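Local coordinates for protein malonyl CoA reductase (malonate semialdehyde-forming) (Sulfolobus tokodaii, PDB 2EP5) that probably reduces malonyl-CoA to malonate semialdehyde (3-oxopropanoate) with NADPH, as a member of the aspartate-semialdehyde dehydrogenase family, at residues S170-T175 with A227-T232; K207-L212 with S231-I236; V247-T252 with V319-V324. All blocks are in the same frame, centred on the assembly; numbering follows the deposited sequence.

Contact 1. Residues S170-T175 with A227-T232; sequences SKIIIT and ANLDST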
# COMPACT_ATOMS: atom_id res chain seq x y z
N SER A 170 24.70 -27.78 -12.33
CA SER A 170 23.36 -27.87 -11.77
C SER A 170 22.33 -27.21 -12.66
O SER A 170 22.65 -26.67 -13.72
CB SER A 170 23.31 -27.17 -10.41
OG SER A 170 23.28 -25.76 -10.60
N LYS A 171 21.08 -27.29 -12.22
CA LYS A 171 19.97 -26.65 -12.90
C LYS A 171 19.61 -25.52 -11.94
O LYS A 171 19.25 -25.76 -10.78
CB LYS A 171 18.80 -27.61 -13.09
CG LYS A 171 17.53 -26.98 -13.66
CD LYS A 171 17.74 -26.38 -15.06
CE LYS A 171 16.56 -25.50 -15.47
NZ LYS A 171 16.73 -24.89 -16.83
N ILE A 172 19.75 -24.29 -12.41
CA ILE A 172 19.49 -23.11 -11.61
C ILE A 172 18.08 -22.59 -11.77
O ILE A 172 17.72 -22.12 -12.85
CB ILE A 172 20.45 -21.96 -11.98
CG1 ILE A 172 21.89 -22.39 -11.67
CG2 ILE A 172 20.08 -20.70 -11.21
CD1 ILE A 172 22.92 -21.55 -12.34
N ILE A 173 17.29 -22.67 -10.70
CA ILE A 173 15.93 -22.17 -10.71
C ILE A 173 15.92 -20.86 -9.93
O ILE A 173 16.36 -20.80 -8.77
CB ILE A 173 14.94 -23.13 -10.01
CG1 ILE A 173 14.93 -24.49 -10.73
CG2 ILE A 173 13.54 -22.51 -9.99
CD1 ILE A 173 14.37 -24.45 -12.15
N ILE A 174 15.43 -19.80 -10.55
CA ILE A 174 15.39 -18.50 -9.89
C ILE A 174 14.06 -17.77 -9.98
O ILE A 174 13.44 -17.70 -11.03
CB ILE A 174 16.47 -17.55 -10.46
CG1 ILE A 174 17.86 -18.17 -10.31
CG2 ILE A 174 16.43 -16.23 -9.73
CD1 ILE A 174 18.94 -17.46 -11.12
N THR A 175 13.62 -17.25 -8.84
CA THR A 175 12.41 -16.46 -8.80
C THR A 175 12.85 -15.10 -8.29
O THR A 175 13.49 -15.00 -7.23
CB THR A 175 11.36 -17.03 -7.83
OG1 THR A 175 10.96 -18.34 -8.28
CG2 THR A 175 10.14 -16.11 -7.78
N ALA A 227 30.06 -18.87 -19.07
CA ALA A 227 29.95 -19.91 -18.06
C ALA A 227 28.75 -20.78 -18.40
O ALA A 227 27.75 -20.29 -18.93
CB ALA A 227 29.77 -19.30 -16.67
N ASN A 228 28.84 -22.07 -18.12
CA ASN A 228 27.74 -22.98 -18.41
C ASN A 228 26.70 -22.91 -17.30
O ASN A 228 26.81 -23.60 -16.28
CB ASN A 228 28.24 -24.41 -18.55
CG ASN A 228 27.12 -25.39 -18.86
OD1 ASN A 228 26.19 -25.57 -18.06
ND2 ASN A 228 27.20 -26.02 -20.02
N LEU A 229 25.69 -22.07 -17.49
CA LEU A 229 24.64 -21.93 -16.49
C LEU A 229 23.27 -22.19 -17.10
O LEU A 229 22.78 -21.42 -17.93
CB LEU A 229 24.68 -20.53 -15.86
CG LEU A 229 25.93 -20.19 -15.04
CD1 LEU A 229 25.91 -18.73 -14.67
CD2 LEU A 229 25.99 -21.07 -13.79
N ASP A 230 22.66 -23.30 -16.70
CA ASP A 230 21.35 -23.65 -17.20
C ASP A 230 20.34 -23.12 -16.19
O ASP A 230 19.92 -23.82 -15.27
CB ASP A 230 21.23 -25.17 -17.35
CG ASP A 230 19.84 -25.62 -17.76
OD1 ASP A 230 19.13 -24.83 -18.43
OD2 ASP A 230 19.45 -26.75 -17.42
N SER A 231 19.95 -21.86 -16.36
CA SER A 231 19.01 -21.27 -15.43
C SER A 231 17.64 -20.94 -16.00
O SER A 231 17.51 -20.50 -17.14
CB SER A 231 19.62 -20.02 -14.79
OG SER A 231 20.43 -19.31 -15.71
N THR A 232 16.61 -21.18 -15.19
CA THR A 232 15.23 -20.88 -15.56
C THR A 232 14.76 -19.86 -14.52
O THR A 232 14.79 -20.11 -13.31
CB THR A 232 14.36 -22.16 -15.52
OG1 THR A 232 14.75 -23.03 -16.60
CG2 THR A 232 12.88 -21.82 -15.68
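Lys171 extends its ammonium group to Asp230 and Thr232 where strands 171-178 and 230-237 lie parallel, at one side of the mixed sheet of the dimerisation domain; the short segments meet at 25°. The lysine CG stands anti to the backbone N (chi1 173°), and a bend at chi2 (61°) brings the chain over the neighbouring strand. NZ lies 2.7 Å from Thr232 OG1, a hydrogen bond. It also forms a salt bridge with Asp230, NZ to OD1 2.9 Å, and comes to that oxygen from above the carboxylate plane. Asn317 of the second subunit joins this cluster, its O accepting from Lys171 NZ and its ND2 bonded to Asp230 OD2, while Glu316 of that subunit bonds Thr232 OG1. The three polar side chains therefore belong to the subunit interface.

On the opposite face Ile172 meets Ser231 and Leu229 through carbon atoms. Ile172 and Ser231 sit abreast, CB to CB 3.5 Å, and the Ile172 side chain runs slantwise across Leu229, CD1 to CD2 3.4 Å; Ala167 of helix 164-168 touches both Ile172 and Leu229. Parallel pairing follows from the backbone hydrogen bonds Ile172 N to Asp230 O (2.9 Å) and Ile174 N to Thr232 O. Between them Ile172 O accepts from Thr232 N at 2.8 Å, and the Ser231 CA approaches this same oxygen to 3.0 Å in a CA-H...O contact.

Contact 2. Residues K207-L212 with S231-I236; sequences KIAKEL and STVTSI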
# COMPACT_ATOMS: atom_id res chain seq x y z
N LYS A 207 17.03 -11.78 -20.17
CA LYS A 207 18.21 -10.95 -19.89
C LYS A 207 18.97 -11.47 -18.67
O LYS A 207 20.21 -11.45 -18.65
CB LYS A 207 17.79 -9.51 -19.62
CG LYS A 207 17.28 -8.75 -20.83
CD LYS A 207 16.82 -7.36 -20.44
CE LYS A 207 16.21 -6.63 -21.61
NZ LYS A 207 15.56 -5.36 -21.17
N ILE A 208 18.24 -11.93 -17.66
CA ILE A 208 18.88 -12.43 -16.46
C ILE A 208 19.71 -13.67 -16.76
O ILE A 208 20.91 -13.70 -16.47
CB ILE A 208 17.83 -12.78 -15.37
CG1 ILE A 208 17.22 -11.49 -14.82
CG2 ILE A 208 18.48 -13.61 -14.25
CD1 ILE A 208 16.18 -11.71 -13.73
N ALA A 209 19.08 -14.68 -17.34
CA ALA A 209 19.76 -15.93 -17.67
C ALA A 209 20.97 -15.73 -18.58
O ALA A 209 22.06 -16.22 -18.28
CB ALA A 209 18.77 -16.91 -18.32
N LYS A 210 20.80 -15.02 -19.69
CA LYS A 210 21.90 -14.80 -20.61
C LYS A 210 23.03 -13.97 -20.01
O LYS A 210 24.20 -14.38 -20.05
CB LYS A 210 21.40 -14.14 -21.89
CG LYS A 210 20.42 -14.99 -22.68
CD LYS A 210 20.11 -14.36 -24.04
CE LYS A 210 19.02 -15.14 -24.78
NZ LYS A 210 19.32 -16.61 -24.81
N GLU A 211 22.70 -12.82 -19.45
CA GLU A 211 23.71 -11.94 -18.86
C GLU A 211 24.48 -12.61 -17.74
O GLU A 211 25.67 -12.39 -17.58
CB GLU A 211 23.06 -10.65 -18.35
CG GLU A 211 22.71 -9.69 -19.47
CD GLU A 211 22.01 -8.43 -18.96
OE1 GLU A 211 22.41 -7.92 -17.90
OE2 GLU A 211 21.07 -7.96 -19.63
N LEU A 212 23.80 -13.45 -16.97
CA LEU A 212 24.46 -14.16 -15.88
C LEU A 212 25.55 -15.07 -16.47
O LEU A 212 26.59 -15.31 -15.84
CB LEU A 212 23.41 -14.99 -15.12
CG LEU A 212 23.36 -14.92 -13.58
CD1 LEU A 212 23.48 -13.49 -13.10
CD2 LEU A 212 22.07 -15.55 -13.11
N SER A 231 19.95 -21.86 -16.36
CA SER A 231 19.01 -21.27 -15.43
C SER A 231 17.64 -20.94 -16.00
O SER A 231 17.51 -20.50 -17.14
CB SER A 231 19.62 -20.02 -14.79
OG SER A 231 20.43 -19.31 -15.71
N THR A 232 16.61 -21.18 -15.19
CA THR A 232 15.23 -20.88 -15.56
C THR A 232 14.76 -19.86 -14.52
O THR A 232 14.79 -20.11 -13.31
CB THR A 232 14.36 -22.16 -15.52
OG1 THR A 232 14.75 -23.03 -16.60
CG2 THR A 232 12.88 -21.82 -15.68
N VAL A 233 14.32 -18.70 -14.99
CA VAL A 233 13.91 -17.67 -14.05
C VAL A 233 12.51 -17.14 -14.25
O VAL A 233 12.00 -17.07 -15.36
CB VAL A 233 14.95 -16.50 -14.03
CG1 VAL A 233 16.01 -16.73 -15.11
CG2 VAL A 233 14.27 -15.16 -14.22
N THR A 234 11.89 -16.78 -13.13
CA THR A 234 10.54 -16.24 -13.11
C THR A 234 10.62 -14.89 -12.39
O THR A 234 10.91 -14.83 -11.19
CB THR A 234 9.59 -17.18 -12.35
OG1 THR A 234 9.69 -18.49 -12.92
CG2 THR A 234 8.15 -16.69 -12.43
N SER A 235 10.40 -13.81 -13.14
CA SER A 235 10.48 -12.46 -12.57
C SER A 235 9.11 -11.89 -12.26
O SER A 235 8.25 -11.77 -13.14
CB SER A 235 11.24 -11.53 -13.51
OG SER A 235 12.54 -12.02 -13.78
N ILE A 236 8.92 -11.52 -11.00
CA ILE A 236 7.66 -11.00 -10.53
C ILE A 236 7.76 -9.58 -9.99
O ILE A 236 8.74 -9.22 -9.34
CB ILE A 236 7.11 -11.92 -9.43
CG1 ILE A 236 6.87 -13.32 -10.01
CG2 ILE A 236 5.83 -11.35 -8.84
CD1 ILE A 236 6.54 -14.37 -8.99
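Ala209 and Ser231 have the nearest CA atoms of the two segments, 5.8 Å apart, where helix 207-212 passes over strand 231-236. The segment axes come within 8.2 Å and run in broadly opposed directions, at 144°. Ala209 points its methyl at the strand, with CB 3.9 Å from Ser231 OG and 4.2 Å from Val233 CG1. A methyl offers Ser231 OG nothing to bond, and this buried hydroxyl is left without a hydrogen bond.

Ile208 touches the strand through both of its branches. Its CG2 is 4.1 Å from Val233 CG1 and its CD1 4.0 Å from Val233 CG2, the two side chains slanting across one another. Val233 is modelled close to eclipsed (chi1 6°), which leaves the exact placing of its methyls less certain. This is the helix-on-sheet layering of an alpha/beta domain: alternate residues of the strand, Ser231, Val233 and Ser235, face helix 204-215, whereas Thr232 and Thr234 face away and bond to Glu316 and Arg321 of the second subunit.

With chi2 extended (-179°), Ile208 carries CD1 as far as Ser235 OG, 3.7 Å away. That hydroxyl has its polar partner in Thr176 OG1 on the adjacent strand. The Ile208 side chain lies about 8 Å from those of Cys151 and His244, the predicted catalytic pair.

Contact 3. Residues V247-T252 with V319-V324; sequences VINIVT and VLRLVV
Ile248 with Leu322 and Ile250 with Leu320 are hydrogen-bonded antiparallel pairs, each closed by two backbone bonds (Ile248 N to Leu322 O, for instance, measures 2.9 Å), the segment axes 4.6 Å apart at 168°.

On the face carrying these four side chains, Ile248 and Leu322 lie alongside each other, CD1 to CD1 3.9 Å. Leu322 has CG between its backbone N and carbonyl carbon (chi1 64°), a turn that brings its end back toward Ile248. Ile248 CD1 also crosses to Val324 CG1 at 4.1 Å, and farther along Ile250 CD1 and Leu320 CD1 are 4.2 Å apart. Met156 of helix 151-160 packs on both Ile248 and Val324.

On the other face Asn249 lies alongside Arg321, the two heading in the same direction, with amide and guanidinium planes 67° apart. Contact is through the aliphatic stem of the arginine: Asn249 ND2 is 3.6 Å from Arg321 CG, and 3.7 Å from Val319 CG2. The guanidinium itself leads away to Arg312 O and to Thr234 OG1 of the second subunit. Shortening Asn249 to an alanine would probably open a gap beside Arg321 CG and Val319 CG2 and reduce the packing against Ile173 of the second subunit.

Helices on one face and a second subunit on the other are the pattern of the dimerisation domain of this family, whose central strands are paired here.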
# COMPACT_ATOMS: atom_id res chain seq x y z
N VAL A 247 15.08 -15.52 -5.12
CA VAL A 247 15.14 -16.82 -4.46
C VAL A 247 15.90 -17.70 -5.44
O VAL A 247 15.40 -18.00 -6.54
CB VAL A 247 13.75 -17.42 -4.22
CG1 VAL A 247 13.89 -18.79 -3.56
CG2 VAL A 247 12.94 -16.50 -3.35
N ILE A 248 17.10 -18.10 -5.05
CA ILE A 248 17.94 -18.92 -5.90
C ILE A 248 18.00 -20.37 -5.42
O ILE A 248 18.26 -20.64 -4.25
CB ILE A 248 19.38 -18.32 -5.95
CG1 ILE A 248 19.30 -16.88 -6.48
CG2 ILE A 248 20.30 -19.18 -6.84
CD1 ILE A 248 20.63 -16.13 -6.48
N ASN A 249 17.71 -21.29 -6.34
CA ASN A 249 17.75 -22.71 -6.03
C ASN A 249 18.72 -23.41 -6.97
O ASN A 249 18.44 -23.58 -8.16
CB ASN A 249 16.38 -23.36 -6.17
CG ASN A 249 15.42 -22.95 -5.07
OD1 ASN A 249 14.79 -21.89 -5.13
ND2 ASN A 249 15.31 -23.78 -4.04
N ILE A 250 19.87 -23.81 -6.44
CA ILE A 250 20.85 -24.51 -7.26
C ILE A 250 20.57 -26.00 -7.11
O ILE A 250 21.01 -26.64 -6.15
CB ILE A 250 22.28 -24.16 -6.81
CG1 ILE A 250 22.51 -22.65 -6.97
CG2 ILE A 250 23.29 -24.95 -7.63
CD1 ILE A 250 23.92 -22.19 -6.62
N VAL A 251 19.81 -26.55 -8.06
CA VAL A 251 19.43 -27.97 -8.06
C VAL A 251 20.60 -28.83 -8.53
O VAL A 251 20.90 -28.87 -9.72
CB VAL A 251 18.21 -28.23 -8.98
CG1 VAL A 251 17.71 -29.66 -8.79
CG2 VAL A 251 17.11 -27.21 -8.67
N THR A 252 21.23 -29.52 -7.60
CA THR A 252 22.38 -30.35 -7.93
C THR A 252 22.66 -31.40 -6.85
O THR A 252 22.25 -31.23 -5.70
CB THR A 252 23.65 -29.47 -8.08
OG1 THR A 252 24.79 -30.31 -8.27
CG2 THR A 252 23.84 -28.60 -6.84
N VAL A 319 19.60 -29.84 -3.57
CA VAL A 319 19.42 -28.40 -3.77
C VAL A 319 19.98 -27.47 -2.69
O VAL A 319 19.82 -27.71 -1.48
CB VAL A 319 17.93 -28.04 -3.99
CG1 VAL A 319 17.13 -28.38 -2.74
CG2 VAL A 319 17.79 -26.56 -4.33
N LEU A 320 20.63 -26.41 -3.15
CA LEU A 320 21.19 -25.40 -2.27
C LEU A 320 20.33 -24.18 -2.50
O LEU A 320 20.27 -23.66 -3.62
CB LEU A 320 22.63 -25.08 -2.67
CG LEU A 320 23.53 -24.26 -1.73
CD1 LEU A 320 24.24 -23.19 -2.55
CD2 LEU A 320 22.74 -23.63 -0.60
N ARG A 321 19.63 -23.73 -1.46
CA ARG A 321 18.78 -22.56 -1.61
C ARG A 321 19.31 -21.36 -0.84
O ARG A 321 20.00 -21.49 0.17
CB ARG A 321 17.35 -22.84 -1.13
CG ARG A 321 16.43 -21.65 -1.41
CD ARG A 321 15.34 -21.50 -0.39
NE ARG A 321 15.85 -21.49 0.98
CZ ARG A 321 15.09 -21.69 2.05
NH1 ARG A 321 13.79 -21.90 1.89
NH2 ARG A 321 15.62 -21.73 3.26
N LEU A 322 18.96 -20.17 -1.33
CA LEU A 322 19.38 -18.94 -0.69
C LEU A 322 18.56 -17.77 -1.22
O LEU A 322 18.05 -17.81 -2.34
CB LEU A 322 20.88 -18.69 -0.91
CG LEU A 322 21.46 -18.46 -2.30
CD1 LEU A 322 21.17 -17.04 -2.76
CD2 LEU A 322 22.96 -18.67 -2.25
N VAL A 323 18.40 -16.75 -0.37
CA VAL A 323 17.65 -15.54 -0.70
C VAL A 323 18.62 -14.36 -0.67
O VAL A 323 19.35 -14.15 0.30
CB VAL A 323 16.51 -15.27 0.32
CG1 VAL A 323 15.80 -13.97 -0.02
CG2 VAL A 323 15.50 -16.44 0.30
N VAL A 324 18.63 -13.59 -1.75
CA VAL A 324 19.51 -12.44 -1.86
C VAL A 324 18.69 -11.17 -2.13
O VAL A 324 17.65 -11.22 -2.78
CB VAL A 324 20.53 -12.63 -2.99
CG1 VAL A 324 19.80 -12.78 -4.32
CG2 VAL A 324 21.51 -11.47 -3.02

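Overall arrangement
From the N terminus, contact 1 opens on strand 171-178 and closes when the chain returns, 52 residues on, along strand 230-237. Contact 2 starts inside that loop, at helix 204-215, and ends on the same strand as contact 1, sharing Ser231 and Thr232, so its loop nests in that of contact 1 but closes four residues further on. Contact 3 follows in series, opening on strand 244-251 and closing 67 residues later on strand 319-326. Strand 171-178 lies between 230-237 and 244-251, which carries the pairing of contact 1 into contact 3 (Ile173 O to Asn249 N, 2.8 Å). Together they unite four adjacent strands and one covering helix, and all three touch the second subunit.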